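Local coordinates for cellulose-binding protein (Saccharophagus degradans, PDB 2YHG) that probably binds polysaccharide and may hydrolyse glycosidic bonds, this chain being the C-terminal part with a nucleoside hydrolase-like domain and a beta-rich C-terminal domain, at residues Ser216-Tyr219 with Leu220-Ile224; Asn350-Ala353 with Gly354-Val357; Ser74-Ala77 with Tyr78-Ile82. All blocks are in the same frame, centred on the assembly; numbering follows the deposited sequence.

Overall arrangement
The three contacts are local, each made within one continuous run of chain. Contact 1 and contact 3 both lie at helix starts in the nucleoside hydrolase-like domain, their centres about 24 Å apart, while contact 2 is a turn between two strands in the C-terminal, beta-rich part of the chain, its centre about 46 Å from that of contact 1. Contact 1 is partly buried, its tyrosine, leucine and isoleucine turned to other parts of the fold; contacts 2 and 3 are at the surface. Their chemistry follows: a serine cap and aromatic packing in contact 1, a serine hydroxyl closing the turn in contact 2, with a water bridging its outer carbonyls, and a threonine-aspartate bond with an Asx turn in contact 3.

Contact 1 of 3, residues Ser216-Tyr219 with Leu220-Ile224; sequences SDSY and LDNHI
A chi1 of 162° swings the Tyr219 ring round beside its own carbonyl, toward His223 one turn on, whose CG lies anti to its carbonyl carbon; together these torsions bring the two rings into an offset edge-to-face pair. The edge of His223 is turned to the face of Tyr219, with centroids 5.5 Å apart and planes at 60°; His223 CB also lies over a face of the tyrosine ring. Leu220 CD2 comes to the ring edge in its plane, 3.8 Å from Tyr219 CD1, and Ile224 CG1 packs obliquely 3.8 Å from Tyr219 CE1. All this occupies the first turns of helix 217-225, where Ser216 is the N-cap: its OG accepts Tyr219 N at 3.0 Å, nearly straight at 168°. The backbone then runs as i to i+4 bonds, from Leu220 N to Ser216 O through His223 N to Tyr219 O at 2.9 Å. Asp217 carries a salt bridge to Arg237, and Tyr219 OH is hydrogen-bonded to the carbonyl of His312 on helix 308-323, against which Ile224 also packs. The His223 side chain lies about 4 Å from the bound zinc ion, whose protein ligands are His227 and Asp320.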
loop_
_atom_site.group_PDB
_atom_site.type_symbol
_atom_site.label_atom_id
_atom_site.label_comp_id
_atom_site.label_asym_id
_atom_site.label_seq_id
_atom_site.Cartn_x
_atom_site.Cartn_y
_atom_site.Cartn_z
ATOM N N SER A 216 5.808 2.298 -18.897
ATOM C CA SER A 216 6.744 2.994 -19.769
ATOM C C SER A 216 6.574 4.497 -19.670
ATOM O O SER A 216 5.544 5.022 -19.290
ATOM C CB SER A 216 6.557 2.563 -21.228
ATOM O OG SER A 216 5.342 3.081 -21.683
ATOM N N ASP A 217 7.595 5.200 -20.130
ATOM C CA ASP A 217 7.560 6.655 -20.210
ATOM C C ASP A 217 6.456 7.121 -21.148
ATOM O O ASP A 217 5.835 8.146 -20.897
ATOM C CB ASP A 217 8.887 7.216 -20.663
ATOM C CG ASP A 217 10.015 7.036 -19.651
ATOM O OD1 ASP A 217 9.765 6.850 -18.422
ATOM O OD2 ASP A 217 11.184 7.094 -20.107
ATOM N N SER A 218 6.183 6.398 -22.228
ATOM C CA SER A 218 5.097 6.728 -23.158
ATOM C C SER A 218 3.724 6.565 -22.550
ATOM O O SER A 218 2.839 7.381 -22.768
ATOM C CB SER A 218 5.171 5.830 -24.382
ATOM O OG SER A 218 4.076 6.106 -25.233
ATOM N N TYR A 219 3.526 5.493 -21.776
ATOM C CA TYR A 219 2.290 5.333 -21.003
ATOM C C TYR A 219 2.071 6.573 -20.153
ATOM O O TYR A 219 0.985 7.116 -20.048
ATOM C CB TYR A 219 2.377 4.068 -20.149
ATOM C CG TYR A 219 1.377 4.011 -19.011
ATOM C CD1 TYR A 219 1.649 4.650 -17.821
ATOM C CD2 TYR A 219 0.209 3.274 -19.103
ATOM C CE1 TYR A 219 0.818 4.540 -16.732
ATOM C CE2 TYR A 219 -0.679 3.185 -18.009
ATOM C CZ TYR A 219 -0.368 3.817 -16.818
ATOM O OH TYR A 219 -1.136 3.710 -15.674
ATOM N N LEU A 220 3.115 7.009 -19.467
ATOM C CA LEU A 220 2.972 8.137 -18.561
ATOM C C LEU A 220 2.584 9.388 -19.363
ATOM O O LEU A 220 1.696 10.135 -18.975
ATOM C CB LEU A 220 4.268 8.385 -17.776
ATOM C CG LEU A 220 4.643 7.243 -16.812
ATOM C CD1 LEU A 220 6.040 7.490 -16.254
ATOM C CD2 LEU A 220 3.607 7.098 -15.721
ATOM N N ASP A 221 3.270 9.634 -20.470
ATOM C CA ASP A 221 2.988 10.812 -21.262
ATOM C C ASP A 221 1.549 10.809 -21.783
ATOM O O ASP A 221 0.873 11.829 -21.733
ATOM C CB ASP A 221 3.982 10.854 -22.421
ATOM C CG ASP A 221 3.885 12.117 -23.242
ATOM O OD1 ASP A 221 3.981 13.218 -22.686
ATOM O OD2 ASP A 221 3.926 11.978 -24.470
ATOM N N ASN A 222 1.109 9.664 -22.297
ATOM C CA ASN A 222 -0.191 9.596 -22.934
ATOM C C ASN A 222 -1.362 9.487 -21.982
ATOM O O ASN A 222 -2.410 10.082 -22.236
ATOM C CB ASN A 222 -0.222 8.465 -23.943
ATOM C CG ASN A 222 0.677 8.729 -25.131
ATOM O OD1 ASN A 222 1.498 7.904 -25.483
ATOM N ND2 ASN A 222 0.456 9.846 -25.807
ATOM N N HIS A 223 -1.230 8.691 -20.922
ATOM C CA HIS A 223 -2.368 8.375 -20.054
ATOM C C HIS A 223 -2.407 9.177 -18.777
ATOM O O HIS A 223 -3.449 9.269 -18.138
ATOM C CB HIS A 223 -2.433 6.888 -19.713
ATOM C CG HIS A 223 -2.717 6.046 -20.905
ATOM N ND1 HIS A 223 -3.853 6.185 -21.670
ATOM C CD2 HIS A 223 -1.982 5.066 -21.479
ATOM C CE1 HIS A 223 -3.784 5.348 -22.687
ATOM N NE2 HIS A 223 -2.691 4.616 -22.563
ATOM N N ILE A 224 -1.261 9.733 -18.359
ATOM C CA ILE A 224 -1.121 10.362 -17.055
ATOM C C ILE A 224 -0.845 11.864 -17.180
ATOM O O ILE A 224 -1.650 12.686 -16.791
ATOM C CB ILE A 224 -0.052 9.659 -16.169
ATOM C CG1 ILE A 224 -0.254 8.129 -16.130
ATOM C CG2 ILE A 224 -0.036 10.281 -14.779
ATOM C CD1 ILE A 224 -1.589 7.624 -15.621
#

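Contact 2 of 3, residues Asn350-Ala353 with Gly354-Val357; sequences NASA and GSTV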
loop_
_atom_site.group_PDB
_atom_site.type_symbol
_atom_site.label_atom_id
_atom_site.label_comp_id
_atom_site.label_asym_id
_atom_site.label_seq_id
_atom_site.Cartn_x
_atom_site.Cartn_y
_atom_site.Cartn_z
ATOM N N ASN A 350 -13.863 -21.945 7.085
ATOM C CA ASN A 350 -13.341 -23.221 7.552
ATOM C C ASN A 350 -14.005 -24.350 6.805
ATOM O O ASN A 350 -15.229 -24.342 6.650
ATOM C CB ASN A 350 -13.635 -23.370 9.033
ATOM C CG ASN A 350 -12.912 -22.343 9.875
ATOM O OD1 ASN A 350 -13.604 -21.237 10.137
ATOM N ND2 ASN A 350 -11.704 -22.352 9.910
ATOM N N ALA A 351 -13.209 -25.292 6.309
ATOM C CA ALA A 351 -13.739 -26.435 5.583
ATOM C C ALA A 351 -12.964 -27.671 5.981
ATOM O O ALA A 351 -11.794 -27.593 6.366
ATOM C CB ALA A 351 -13.637 -26.235 4.051
ATOM N N SER A 352 -13.559 -28.838 5.821
ATOM C CA SER A 352 -12.890 -30.071 6.149
ATOM C C SER A 352 -11.960 -30.509 5.027
ATOM O O SER A 352 -12.229 -30.347 3.823
ATOM C CB SER A 352 -13.903 -31.156 6.436
ATOM O OG SER A 352 -14.819 -31.283 5.369
ATOM N N ALA A 353 -10.907 -31.224 5.423
ATOM C CA ALA A 353 -10.027 -31.861 4.464
ATOM C C ALA A 353 -10.846 -32.892 3.683
ATOM O O ALA A 353 -11.657 -33.627 4.255
ATOM C CB ALA A 353 -8.848 -32.553 5.177
ATOM N N GLY A 354 -10.564 -33.002 2.400
ATOM C CA GLY A 354 -11.276 -33.951 1.537
ATOM C C GLY A 354 -12.706 -33.533 1.262
ATOM O O GLY A 354 -13.556 -34.357 0.973
ATOM N N SER A 355 -13.039 -32.272 1.360
ATOM C CA SER A 355 -14.339 -31.763 0.958
ATOM C C SER A 355 -14.226 -30.871 -0.268
ATOM O O SER A 355 -13.139 -30.472 -0.649
ATOM C CB SER A 355 -14.998 -31.011 2.128
ATOM O OG SER A 355 -14.430 -29.727 2.336
ATOM N N THR A 356 -15.366 -30.555 -0.861
ATOM C CA THR A 356 -15.420 -29.597 -1.969
ATOM C C THR A 356 -16.171 -28.361 -1.528
ATOM O O THR A 356 -17.181 -28.454 -0.816
ATOM C CB THR A 356 -16.093 -30.227 -3.181
ATOM O OG1 THR A 356 -15.381 -31.424 -3.521
ATOM C CG2 THR A 356 -16.109 -29.325 -4.345
ATOM N N VAL A 357 -15.647 -27.211 -1.897
ATOM C CA VAL A 357 -16.197 -25.913 -1.520
ATOM C C VAL A 357 -16.621 -25.131 -2.757
ATOM O O VAL A 357 -15.784 -24.741 -3.578
ATOM C CB VAL A 357 -15.184 -25.068 -0.699
ATOM C CG1 VAL A 357 -15.764 -23.706 -0.369
ATOM C CG2 VAL A 357 -14.771 -25.837 0.565
HETATM O O HOH W 1 -13.834 -35.274 3.958
#
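Ser355 turns its side chain onto the carbonyl of Ser352 across a type II beta turn, and the contact is organised round that carbonyl. Ser355 OG donates to Ser352 O at 2.7 Å, approaching in the carbonyl plane on a lone pair with a C=O...O angle of 137°. The torsion behind this is chi1 76°, which sets OG between the backbone N and the carbonyl carbon of Ser355 and turns the hydroxyl back to the Ser352 carbonyl. The same oxygen also receives Ser355 N, but that bond is weak, long at 3.2 Å and bent. Two donors from one residue therefore grip a single acceptor, and the hydroxyl supplies the shorter bond. The side chain of Ser352 stands alongside: its OG comes 3.3 Å from Ser355 CB, so the two side chains meet by contact of an oxygen with a methylene.

Nearer the strands, the two arms approach through small apolar groups. Val357 has CG1 anti to its backbone N, leaving CG2 as the branch that meets Ala351 CB at 3.7 Å; both residues direct their first side-chain bond to the other arm. At the turn itself, Gly354 has a phi of 71°, the left-handed region that favours glycine at the third position of a type II turn. A water bridges its outer side, donating to Ala353 O at 2.7 Å and more weakly to Gly354 O.

The turn joins strand 347-351 to strand 356-360, which belong to different sheets of the C-terminal domain. Ala351 bonds through its backbone to Asn435 in strand 427-436 and to Gln437 just after it, whereas Val357 pairs with Val401 of strand 398-402.

Contact 3 of 3, residues Ser74-Ala77 with Tyr78-Ile82; sequences SNTA and YVDRI
This contact forms a helix start in the parallel alpha/beta, nucleoside hydrolase-like domain: helix 77-93 lies on the beta-alpha-beta connection from strand 58-64 to strand 110-112, its neighbour in the sheet, and an Asx turn leads into it. Thr76 occupies the N-cap position yet makes no capping bond with its side chain; instead, its hydroxyl reaches one helical turn ahead and donates to Asp80 OD1 at 2.8 Å. The two side chains cross at about a right angle, and the hydroxyl meets OD1 on the syn side, 32° out of the carboxylate plane. Thr76 has chi1 63°, which places OG1 between the backbone N and the carbonyl carbon, while chi1 of -64° turns the Asp80 carboxylate back toward Thr76.

Backbone bonds run alongside. Asp80 N donates to Thr76 O at 2.8 Å, so residues 76 and 80 are joined both through the main chain and through their side chains. Arg81 N follows with Ala77 O at 3.1 Å. Asp80 OD1 has a second donor in Asn110 ND2, from strand 110-112 at the edge of the parallel sheet; Thr76 and Val79 also pack on that residue. The position of a carboxylate in the first helical turns would probably be favoured by the helix dipole. Elsewhere Tyr78 packs on Glu44 of helix 42-52 and on Met37.

Before the helix, Asn75 OD1 accepts Ala77 N at 3.0 Å, closing the Asx turn. On the aspartate's other oxygen, a water donates to Asp80 OD2 at 2.8 Å and weakly accepts Thr76 N.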
loop_
_atom_site.group_PDB
_atom_site.type_symbol
_atom_site.label_atom_id
_atom_site.label_comp_id
_atom_site.label_asym_id
_atom_site.label_seq_id
_atom_site.Cartn_x
_atom_site.Cartn_y
_atom_site.Cartn_z
ATOM N N SER A 74 13.199 21.978 4.269
ATOM C CA SER A 74 12.773 23.190 4.956
ATOM C C SER A 74 11.316 23.576 4.797
ATOM O O SER A 74 10.867 24.402 5.567
ATOM C CB SER A 74 13.626 24.363 4.565
ATOM O OG SER A 74 13.540 24.635 3.202
ATOM N N ASN A 75 10.602 23.084 3.807
ATOM C CA ASN A 75 9.225 23.511 3.602
ATOM C C ASN A 75 8.489 22.435 2.814
ATOM O O ASN A 75 9.096 21.434 2.400
ATOM C CB ASN A 75 9.195 24.866 2.870
ATOM C CG ASN A 75 9.857 24.793 1.524
ATOM O OD1 ASN A 75 9.400 24.041 0.669
ATOM N ND2 ASN A 75 10.980 25.472 1.355
ATOM N N THR A 76 7.181 22.609 2.663
ATOM C CA THR A 76 6.331 21.656 1.994
ATOM C C THR A 76 5.954 22.064 0.559
ATOM O O THR A 76 4.915 21.660 0.045
ATOM C CB THR A 76 5.038 21.341 2.797
ATOM O OG1 THR A 76 4.252 22.525 2.923
ATOM C CG2 THR A 76 5.343 20.798 4.156
ATOM N N ALA A 77 6.779 22.880 -0.118
ATOM C CA ALA A 77 6.337 23.459 -1.384
ATOM C C ALA A 77 6.034 22.418 -2.457
ATOM O O ALA A 77 5.138 22.635 -3.258
ATOM C CB ALA A 77 7.317 24.503 -1.891
ATOM N N TYR A 78 6.768 21.301 -2.528
ATOM C CA TYR A 78 6.403 20.262 -3.501
ATOM C C TYR A 78 4.978 19.744 -3.275
ATOM O O TYR A 78 4.175 19.641 -4.190
ATOM C CB TYR A 78 7.350 19.065 -3.444
ATOM C CG TYR A 78 8.667 19.252 -4.141
ATOM C CD1 TYR A 78 8.783 19.063 -5.495
ATOM C CD2 TYR A 78 9.805 19.587 -3.420
ATOM C CE1 TYR A 78 10.052 19.225 -6.136
ATOM C CE2 TYR A 78 11.036 19.759 -4.026
ATOM C CZ TYR A 78 11.155 19.577 -5.354
ATOM O OH TYR A 78 12.398 19.739 -5.938
ATOM N N VAL A 79 4.681 19.404 -2.033
ATOM C CA VAL A 79 3.373 18.903 -1.693
ATOM C C VAL A 79 2.308 19.994 -1.896
ATOM O O VAL A 79 1.232 19.710 -2.417
ATOM C CB VAL A 79 3.328 18.302 -0.295
ATOM C CG1 VAL A 79 1.891 17.960 0.130
ATOM C CG2 VAL A 79 4.224 17.070 -0.215
ATOM N N ASP A 80 2.626 21.235 -1.535
ATOM C CA ASP A 80 1.663 22.313 -1.712
ATOM C C ASP A 80 1.222 22.379 -3.170
ATOM O O ASP A 80 0.055 22.603 -3.475
ATOM C CB ASP A 80 2.318 23.659 -1.357
ATOM C CG ASP A 80 2.747 23.802 0.089
ATOM O OD1 ASP A 80 2.374 22.998 0.966
ATOM O OD2 ASP A 80 3.485 24.789 0.326
ATOM N N ARG A 81 2.192 22.307 -4.087
ATOM C CA ARG A 81 1.938 22.413 -5.514
ATOM C C ARG A 81 1.048 21.273 -6.004
ATOM O O ARG A 81 0.102 21.466 -6.777
ATOM C CB ARG A 81 3.291 22.426 -6.242
ATOM C CG ARG A 81 3.240 22.538 -7.744
ATOM C CD ARG A 81 4.560 23.064 -8.295
ATOM N NE ARG A 81 4.604 22.937 -9.734
ATOM C CZ ARG A 81 4.852 21.803 -10.359
ATOM N NH1 ARG A 81 5.159 20.710 -9.669
ATOM N NH2 ARG A 81 4.797 21.774 -11.684
ATOM N N ILE A 82 1.325 20.062 -5.547
ATOM C CA ILE A 82 0.553 18.907 -5.935
ATOM C C ILE A 82 -0.871 18.996 -5.348
ATOM O O ILE A 82 -1.826 18.674 -6.056
ATOM C CB ILE A 82 1.281 17.611 -5.557
ATOM C CG1 ILE A 82 2.533 17.429 -6.425
ATOM C CG2 ILE A 82 0.348 16.417 -5.667
ATOM C CD1 ILE A 82 3.525 16.438 -5.927
HETATM O O HOH W 2 5.644 25.391 1.954
#